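Local coordinates for 6-phosphogluconate dehydrogenase NAD-binding (Dyadobacter fermentans, PDB 4GBJ), which probably works as an NAD- or NADP-dependent oxidoreductase of the 6-phosphogluconate and 3-hydroxyisobutyrate dehydrogenase family, at residues I8-L13 against T18-I23; W34-S39 against V75-S80. One frame throughout, in Å; residues are numbered along the deposited sequence.

Contact 1: I8-L13 against T18-I23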
ATOM      1  N   ILE B   8      29.305  -9.318  24.288  1.00 47.91           N
ATOM      2  CA  ILE B   8      28.156  -9.660  23.426  1.00 44.52           C
ATOM      3  C   ILE B   8      28.634 -10.473  22.221  1.00 42.41           C
ATOM      4  O   ILE B   8      29.515 -10.008  21.483  1.00 41.98           O
ATOM      5  CB  ILE B   8      27.368  -8.376  22.976  1.00 48.01           C
ATOM      6  CG1 ILE B   8      26.578  -7.780  24.163  1.00 49.80           C
ATOM      7  CG2 ILE B   8      26.352  -8.697  21.824  1.00 49.54           C
ATOM      8  CD1 ILE B   8      26.119  -6.403  23.931  1.00 60.35           C
ATOM      9  N   ALA B   9      28.078 -11.681  22.005  1.00 33.58           N
ATOM     10  CA  ALA B   9      28.448 -12.440  20.791  1.00 33.72           C
ATOM     11  C   ALA B   9      27.572 -11.969  19.622  1.00 35.56           C
ATOM     12  O   ALA B   9      26.400 -11.680  19.810  1.00 34.04           O
ATOM     13  CB  ALA B   9      28.301 -13.937  21.000  1.00 34.08           C
ATOM     14  N   PHE B  10      28.145 -11.863  18.441  1.00 33.20           N
ATOM     15  CA  PHE B  10      27.451 -11.389  17.256  1.00 32.96           C
ATOM     16  C   PHE B  10      27.780 -12.303  16.105  1.00 38.08           C
ATOM     17  O   PHE B  10      28.889 -12.275  15.582  1.00 39.85           O
ATOM     18  CB  PHE B  10      27.849  -9.937  16.941  1.00 35.42           C
ATOM     19  CG  PHE B  10      26.783  -9.197  16.186  1.00 35.50           C
ATOM     20  CD1 PHE B  10      25.942  -8.309  16.836  1.00 38.61           C
ATOM     21  CD2 PHE B  10      26.613  -9.395  14.825  1.00 37.50           C
ATOM     22  CE1 PHE B  10      24.957  -7.617  16.133  1.00 40.33           C
ATOM     23  CE2 PHE B  10      25.618  -8.707  14.122  1.00 41.36           C
ATOM     24  CZ  PHE B  10      24.803  -7.815  14.775  1.00 39.34           C
ATOM     25  N   LEU B  11      26.814 -13.098  15.695  1.00 34.14           N
ATOM     26  CA  LEU B  11      26.981 -14.106  14.657  1.00 34.52           C
ATOM     27  C   LEU B  11      26.253 -13.725  13.359  1.00 39.57           C
ATOM     28  O   LEU B  11      25.041 -13.592  13.361  1.00 40.05           O
ATOM     29  CB  LEU B  11      26.452 -15.432  15.194  1.00 33.85           C
ATOM     30  CG  LEU B  11      26.993 -15.877  16.563  1.00 38.47           C
ATOM     31  CD1 LEU B  11      26.383 -17.198  16.973  1.00 39.35           C
ATOM     32  CD2 LEU B  11      28.490 -16.041  16.533  1.00 40.24           C
ATOM     33  N   GLY B  12      26.997 -13.574  12.265  1.00 36.08           N
ATOM     34  CA  GLY B  12      26.436 -13.223  10.966  1.00 36.68           C
ATOM     35  C   GLY B  12      26.620 -11.745  10.706  1.00 43.63           C
ATOM     36  O   GLY B  12      25.963 -10.925  11.348  1.00 42.94           O
ATOM     37  N   LEU B  13      27.503 -11.404   9.751  1.00 44.00           N
ATOM     38  CA  LEU B  13      27.924 -10.050   9.454  1.00 45.53           C
ATOM     39  C   LEU B  13      27.683  -9.695   7.994  1.00 51.92           C
ATOM     40  O   LEU B  13      28.557  -9.119   7.335  1.00 53.32           O
ATOM     41  CB  LEU B  13      29.418  -9.893   9.788  1.00 46.16           C
ATOM     42  CG  LEU B  13      29.872 -10.390  11.164  1.00 52.13           C
ATOM     43  CD1 LEU B  13      31.378 -10.261  11.304  1.00 54.00           C
ATOM     44  CD2 LEU B  13      29.207  -9.609  12.274  1.00 55.70           C
ATOM     45  N   THR B  18      26.733  -6.274   9.653  1.00 41.67           N
ATOM     46  CA  THR B  18      27.872  -5.362   9.697  1.00 41.40           C
ATOM     47  C   THR B  18      27.428  -4.012  10.276  1.00 47.04           C
ATOM     48  O   THR B  18      27.856  -3.701  11.395  1.00 46.27           O
ATOM     49  CB  THR B  18      28.562  -5.273   8.344  1.00 48.02           C
ATOM     50  OG1 THR B  18      29.365  -6.441   8.222  1.00 40.17           O
ATOM     51  CG2 THR B  18      29.442  -4.032   8.200  1.00 52.67           C
ATOM     52  N   PRO B  19      26.514  -3.256   9.644  1.00 44.85           N
ATOM     53  CA  PRO B  19      26.129  -1.964  10.232  1.00 45.97           C
ATOM     54  C   PRO B  19      25.544  -2.071  11.636  1.00 48.80           C
ATOM     55  O   PRO B  19      25.776  -1.174  12.445  1.00 46.27           O
ATOM     56  CB  PRO B  19      25.093  -1.395   9.234  1.00 48.22           C
ATOM     57  CG  PRO B  19      24.711  -2.546   8.357  1.00 51.21           C
ATOM     58  CD  PRO B  19      25.905  -3.434   8.310  1.00 46.49           C
ATOM     59  N   ILE B  20      24.796  -3.150  11.942  1.00 41.92           N
ATOM     60  CA  ILE B  20      24.262  -3.290  13.293  1.00 39.63           C
ATOM     61  C   ILE B  20      25.414  -3.393  14.279  1.00 42.44           C
ATOM     62  O   ILE B  20      25.398  -2.691  15.280  1.00 41.33           O
ATOM     63  CB  ILE B  20      23.298  -4.488  13.432  1.00 40.50           C
ATOM     64  CG1 ILE B  20      22.001  -4.212  12.676  1.00 39.59           C
ATOM     65  CG2 ILE B  20      22.977  -4.743  14.920  1.00 41.36           C
ATOM     66  CD1 ILE B  20      21.181  -5.378  12.397  1.00 39.51           C
ATOM     67  N   ALA B  21      26.416  -4.233  13.989  1.00 40.98           N
ATOM     68  CA  ALA B  21      27.564  -4.420  14.895  1.00 42.98           C
ATOM     69  C   ALA B  21      28.393  -3.132  15.048  1.00 47.30           C
ATOM     70  O   ALA B  21      28.888  -2.832  16.133  1.00 47.71           O
ATOM     71  CB  ALA B  21      28.455  -5.546  14.386  1.00 44.48           C
ATOM     72  N   GLU B  22      28.529  -2.360  13.973  1.00 44.48           N
ATOM     73  CA  GLU B  22      29.271  -1.088  14.038  1.00 45.89           C
ATOM     74  C   GLU B  22      28.622  -0.106  15.046  1.00 49.61           C
ATOM     75  O   GLU B  22      29.320   0.566  15.789  1.00 49.64           O
ATOM     76  CB  GLU B  22      29.352  -0.444  12.650  1.00 48.14           C
ATOM     77  CG  GLU B  22      30.236  -1.226  11.692  1.00 59.40           C
ATOM     78  CD  GLU B  22      30.386  -0.653  10.296  1.00 82.05           C
ATOM     79  OE1 GLU B  22      29.461   0.053   9.836  1.00 65.54           O
ATOM     80  OE2 GLU B  22      31.413  -0.952   9.645  1.00 79.53           O
ATOM     81  N   ILE B  23      27.301  -0.035  15.071  1.00 46.39           N
ATOM     82  CA  ILE B  23      26.611   0.847  16.014  1.00 46.48           C
ATOM     83  C   ILE B  23      26.789   0.368  17.466  1.00 48.63           C
ATOM     84  O   ILE B  23      26.914   1.204  18.365  1.00 48.89           O
ATOM     85  CB  ILE B  23      25.120   0.973  15.637  1.00 48.32           C
ATOM     86  CG1 ILE B  23      24.979   1.888  14.431  1.00 49.33           C
ATOM     87  CG2 ILE B  23      24.252   1.474  16.786  1.00 49.55           C
ATOM     88  CD1 ILE B  23      23.809   1.552  13.571  1.00 56.68           C
TER
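Phe10 of strand 8-11 faces Ala21 of helix 17-26 with their CA atoms 7.4 Å apart, and the backbones draw together toward the connecting turn, where the CA atoms of Leu13 and Thr18 are 4.7 Å apart. The ring of Phe10 carries most of the packing. With CG anti to the backbone N (chi1 -154°), the ring reaches across from the strand and offers a face and an edge to successive helix residues. Ala21 sets its CB almost squarely over the ring centre, 4.1 Å from the centroid and 5° off the normal, a CH-pi contact. Ile20 comes at the rim instead: its CG2 methyl lies near the ring plane, 3.6 Å from Phe10 CZ, and also touches CE1, the two side chains crossing at about a right angle. At the turn the contact becomes polar. Thr18 OG1 donates a hydrogen bond of 2.9 Å to Leu13 O, from well above the carbonyl plane (52° out of it) rather than along a lone pair. Replacing Thr18 by an alanine removes this donor and would probably leave the Leu13 carbonyl without its partner from the helix, with the turn less firmly tied. Gly12, at whose backbone angles a side chain would collide with the carbonyl O of Leu11, starts a GxGxxG pattern completed by Gly14 and Gly17, consistent with the dinucleotide-binding turn of a Rossmann fold. The strand and helix are the first two elements of a beta-alpha-beta unit that ends in strand 31-34, whose Val33 touches Phe10 and whose Leu31 touches Ala21. Leu44 of helix 42-46 packs on Leu13 and Ala21, while Val130 of helix 127-131 meets Ile20.

Contact 2: W34-S39 against V75-S80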
ATOM      1  N   TRP B  34      31.646 -13.250  14.576  1.00 45.48           N
ATOM      2  CA  TRP B  34      31.864 -14.431  13.747  1.00 45.79           C
ATOM      3  C   TRP B  34      31.040 -14.332  12.494  1.00 49.97           C
ATOM      4  O   TRP B  34      29.935 -13.773  12.489  1.00 45.74           O
ATOM      5  CB  TRP B  34      31.502 -15.707  14.504  1.00 44.78           C
ATOM      6  CG  TRP B  34      31.607 -16.975  13.705  1.00 47.28           C
ATOM      7  CD1 TRP B  34      32.671 -17.828  13.656  1.00 51.51           C
ATOM      8  CD2 TRP B  34      30.574 -17.576  12.905  1.00 47.28           C
ATOM      9  NE1 TRP B  34      32.378 -18.911  12.856  1.00 51.66           N
ATOM     10  CE2 TRP B  34      31.091 -18.791  12.397  1.00 52.23           C
ATOM     11  CE3 TRP B  34      29.265 -17.203  12.564  1.00 47.44           C
ATOM     12  CZ2 TRP B  34      30.362 -19.611  11.541  1.00 52.12           C
ATOM     13  CZ3 TRP B  34      28.529 -18.036  11.740  1.00 49.79           C
ATOM     14  CH2 TRP B  34      29.085 -19.212  11.217  1.00 52.23           C
ATOM     15  N   ASN B  35      31.562 -14.912  11.437  1.00 51.55           N
ATOM     16  CA  ASN B  35      30.857 -14.957  10.168  1.00 53.35           C
ATOM     17  C   ASN B  35      31.356 -16.140   9.375  1.00 63.10           C
ATOM     18  O   ASN B  35      32.555 -16.425   9.433  1.00 64.81           O
ATOM     19  CB  ASN B  35      31.098 -13.640   9.426  1.00 50.73           C
ATOM     20  CG  ASN B  35      30.137 -13.413   8.297  1.00 61.58           C
ATOM     21  OD1 ASN B  35      28.921 -13.391   8.492  1.00 53.49           O
ATOM     22  ND2 ASN B  35      30.641 -13.167   7.102  1.00 59.37           N
ATOM     23  N   ARG B  36      30.462 -16.816   8.610  1.00 63.01           N
ATOM     24  CA  ARG B  36      30.849 -17.954   7.757  1.00 65.62           C
ATOM     25  C   ARG B  36      32.007 -17.540   6.799  1.00 73.85           C
ATOM     26  O   ARG B  36      32.866 -18.362   6.495  1.00 75.11           O
ATOM     27  CB  ARG B  36      29.635 -18.471   6.966  1.00 67.77           C
ATOM     28  CG  ARG B  36      29.790 -19.888   6.407  1.00 76.64           C
ATOM     29  CD  ARG B  36      29.339 -21.004   7.351  1.00 77.48           C
ATOM     30  NE  ARG B  36      30.443 -21.902   7.718  1.00 82.32           N
ATOM     31  CZ  ARG B  36      30.317 -23.162   8.142  1.00 92.46           C
ATOM     32  NH1 ARG B  36      29.111 -23.723   8.252  1.00 69.70           N
ATOM     33  NH2 ARG B  36      31.397 -23.876   8.447  1.00 80.15           N
ATOM     34  N   THR B  37      32.033 -16.261   6.362  1.00 72.65           N
ATOM     35  CA  THR B  37      33.096 -15.660   5.538  1.00 74.72           C
ATOM     36  C   THR B  37      33.911 -14.800   6.486  1.00 80.69           C
ATOM     37  O   THR B  37      33.455 -13.723   6.875  1.00 78.97           O
ATOM     38  CB  THR B  37      32.485 -14.866   4.365  1.00 79.39           C
ATOM     39  OG1 THR B  37      31.519 -15.692   3.711  1.00 73.42           O
ATOM     40  CG2 THR B  37      33.541 -14.369   3.372  1.00 79.16           C
ATOM     41  N   ALA B  38      35.085 -15.297   6.906  1.00 79.95           N
ATOM     42  CA  ALA B  38      35.917 -14.659   7.926  1.00 79.68           C
ATOM     43  C   ALA B  38      36.421 -13.230   7.597  1.00 85.93           C
ATOM     44  O   ALA B  38      36.648 -12.469   8.538  1.00 85.55           O
ATOM     45  CB  ALA B  38      37.110 -15.549   8.232  1.00 81.29           C
ATOM     46  N   SER B  39      36.603 -12.862   6.311  1.00 84.13           N
ATOM     47  CA  SER B  39      37.142 -11.539   5.946  1.00 84.46           C
ATOM     48  C   SER B  39      36.158 -10.363   6.184  1.00 87.75           C
ATOM     49  O   SER B  39      36.607  -9.221   6.321  1.00 86.79           O
ATOM     50  CB  SER B  39      37.596 -11.529   4.487  1.00 90.58           C
ATOM     51  OG  SER B  39      36.503 -11.647   3.592  1.00104.75           O
ATOM     52  N   VAL B  75      20.072 -20.689  10.497  1.00 31.92           N
ATOM     53  CA  VAL B  75      19.907 -20.498  11.956  1.00 29.81           C
ATOM     54  C   VAL B  75      19.922 -21.847  12.655  1.00 33.92           C
ATOM     55  O   VAL B  75      20.564 -22.010  13.706  1.00 34.80           O
ATOM     56  CB  VAL B  75      18.638 -19.676  12.295  1.00 32.30           C
ATOM     57  CG1 VAL B  75      18.493 -19.504  13.799  1.00 33.09           C
ATOM     58  CG2 VAL B  75      18.684 -18.306  11.616  1.00 31.41           C
ATOM     59  N   GLU B  76      19.227 -22.824  12.088  1.00 30.95           N
ATOM     60  CA  GLU B  76      19.183 -24.170  12.677  1.00 30.70           C
ATOM     61  C   GLU B  76      20.549 -24.855  12.660  1.00 39.05           C
ATOM     62  O   GLU B  76      20.873 -25.561  13.605  1.00 39.63           O
ATOM     63  CB  GLU B  76      18.185 -25.046  11.943  1.00 32.01           C
ATOM     64  CG  GLU B  76      16.746 -24.629  12.176  1.00 42.36           C
ATOM     65  CD  GLU B  76      15.767 -25.366  11.271  1.00 65.68           C
ATOM     66  OE1 GLU B  76      16.130 -26.450  10.757  1.00 62.04           O
ATOM     67  OE2 GLU B  76      14.648 -24.852  11.052  1.00 63.87           O
ATOM     68  N   GLU B  77      21.339 -24.653  11.582  1.00 37.97           N
ATOM     69  CA  GLU B  77      22.685 -25.261  11.443  1.00 38.73           C
ATOM     70  C   GLU B  77      23.620 -24.700  12.503  1.00 39.75           C
ATOM     71  O   GLU B  77      24.475 -25.398  13.030  1.00 39.62           O
ATOM     72  CB  GLU B  77      23.251 -24.984  10.028  1.00 41.53           C
ATOM     73  CG  GLU B  77      24.766 -25.119   9.835  1.00 53.93           C
ATOM     74  CD  GLU B  77      25.247 -24.759   8.439  1.00 74.16           C
ATOM     75  OE1 GLU B  77      24.560 -23.967   7.751  1.00 63.30           O
ATOM     76  OE2 GLU B  77      26.340 -25.231   8.050  1.00 65.16           O
ATOM     77  N   LEU B  78      23.498 -23.414  12.770  1.00 34.86           N
ATOM     78  CA  LEU B  78      24.364 -22.768  13.724  1.00 33.70           C
ATOM     79  C   LEU B  78      23.920 -23.019  15.156  1.00 33.20           C
ATOM     80  O   LEU B  78      24.748 -23.306  16.002  1.00 32.84           O
ATOM     81  CB  LEU B  78      24.369 -21.271  13.440  1.00 33.56           C
ATOM     82  CG  LEU B  78      25.399 -20.477  14.201  1.00 39.21           C
ATOM     83  CD1 LEU B  78      26.795 -21.029  13.935  1.00 43.68           C
ATOM     84  CD2 LEU B  78      25.310 -19.018  13.841  1.00 37.11           C
ATOM     85  N   PHE B  79      22.630 -22.898  15.439  1.00 28.26           N
ATOM     86  CA  PHE B  79      22.127 -23.065  16.782  1.00 28.03           C
ATOM     87  C   PHE B  79      21.839 -24.545  17.125  1.00 35.54           C
ATOM     88  O   PHE B  79      20.711 -24.950  17.453  1.00 35.57           O
ATOM     89  CB  PHE B  79      20.915 -22.147  17.016  1.00 28.68           C
ATOM     90  CG  PHE B  79      21.438 -20.746  17.230  1.00 29.05           C
ATOM     91  CD1 PHE B  79      21.793 -20.313  18.492  1.00 32.60           C
ATOM     92  CD2 PHE B  79      21.784 -19.942  16.151  1.00 31.31           C
ATOM     93  CE1 PHE B  79      22.395 -19.068  18.677  1.00 33.13           C
ATOM     94  CE2 PHE B  79      22.414 -18.697  16.347  1.00 32.20           C
ATOM     95  CZ  PHE B  79      22.743 -18.295  17.605  1.00 29.68           C
ATOM     96  N   SER B  80      22.914 -25.327  17.124  1.00 32.00           N
ATOM     97  CA  SER B  80      22.876 -26.739  17.473  1.00 33.15           C
ATOM     98  C   SER B  80      22.655 -26.860  18.961  1.00 38.29           C
ATOM     99  O   SER B  80      22.871 -25.892  19.685  1.00 35.87           O
ATOM    100  CB  SER B  80      24.201 -27.389  17.093  1.00 38.38           C
ATOM    101  OG  SER B  80      25.248 -26.790  17.851  1.00 50.83           O
TER
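Trp34, at the end of strand 31-34, meets Leu78 on the last turn of helix 72-78, and just beyond it Arg36 meets Glu77. The backbones stay well apart, 10.0 Å between the CA atoms of Arg36 and Leu78, and side chains span the interval. From CB, which points toward the helix, the Trp34 side chain continues with CG anti to the backbone N (chi1 176°), carrying the indole across toward Leu78. On its five-membered ring NE1 turns to a partner outside the two segments, hydrogen-bonding to Glu53 O. The far end of the six-membered ring reaches the helix: CZ3 lies 4.0 Å from Leu78 CD2, and CH2 is the same distance from Leu78 CD1, so both leucine methyls bear on this corner of the indole. The backbone N of Arg36 sits 3.8 Å above one indole face, offset toward its rim. Arg36 itself bends at chi2 and chi3 to bring NH1 within 3.2 Å of Glu77 OE2, a salt bridge between exposed side chains. The oxygen approaches in the guanidinium plane, at its edge, yet the carboxylate is turned 54° from that plane. Back in the loop, Asn35 ND2 donates a 2.9 Å hydrogen bond to Thr37 O, a bond within the segment that follows the strand. The contact bridges the loop leading to helix 42-46 and the end of helix 72-78, and both Trp34 and Leu78 touch Leu11 of strand 8-11.

Contact 1 is core and contact 2 only partly buried, though both belong to the nucleotide-binding domain. In contact 1 neighbouring elements of one beta-alpha-beta unit pack through an aromatic ring, with a single hydroxyl bond at the turn. Contact 2 joins parts farther apart in sequence; its apolar pair lies inward and its charged pair on the surface. The two meet where strands 8-11 and 31-34 end: Asn35 OD1 lies 2.7 Å from Leu13 N and Trp34 O lies 3.0 Å from Gly12 N, both probable hydrogen bonds. The end of strand 31-34 and the residue after it thus probably hold the start of the glycine turn.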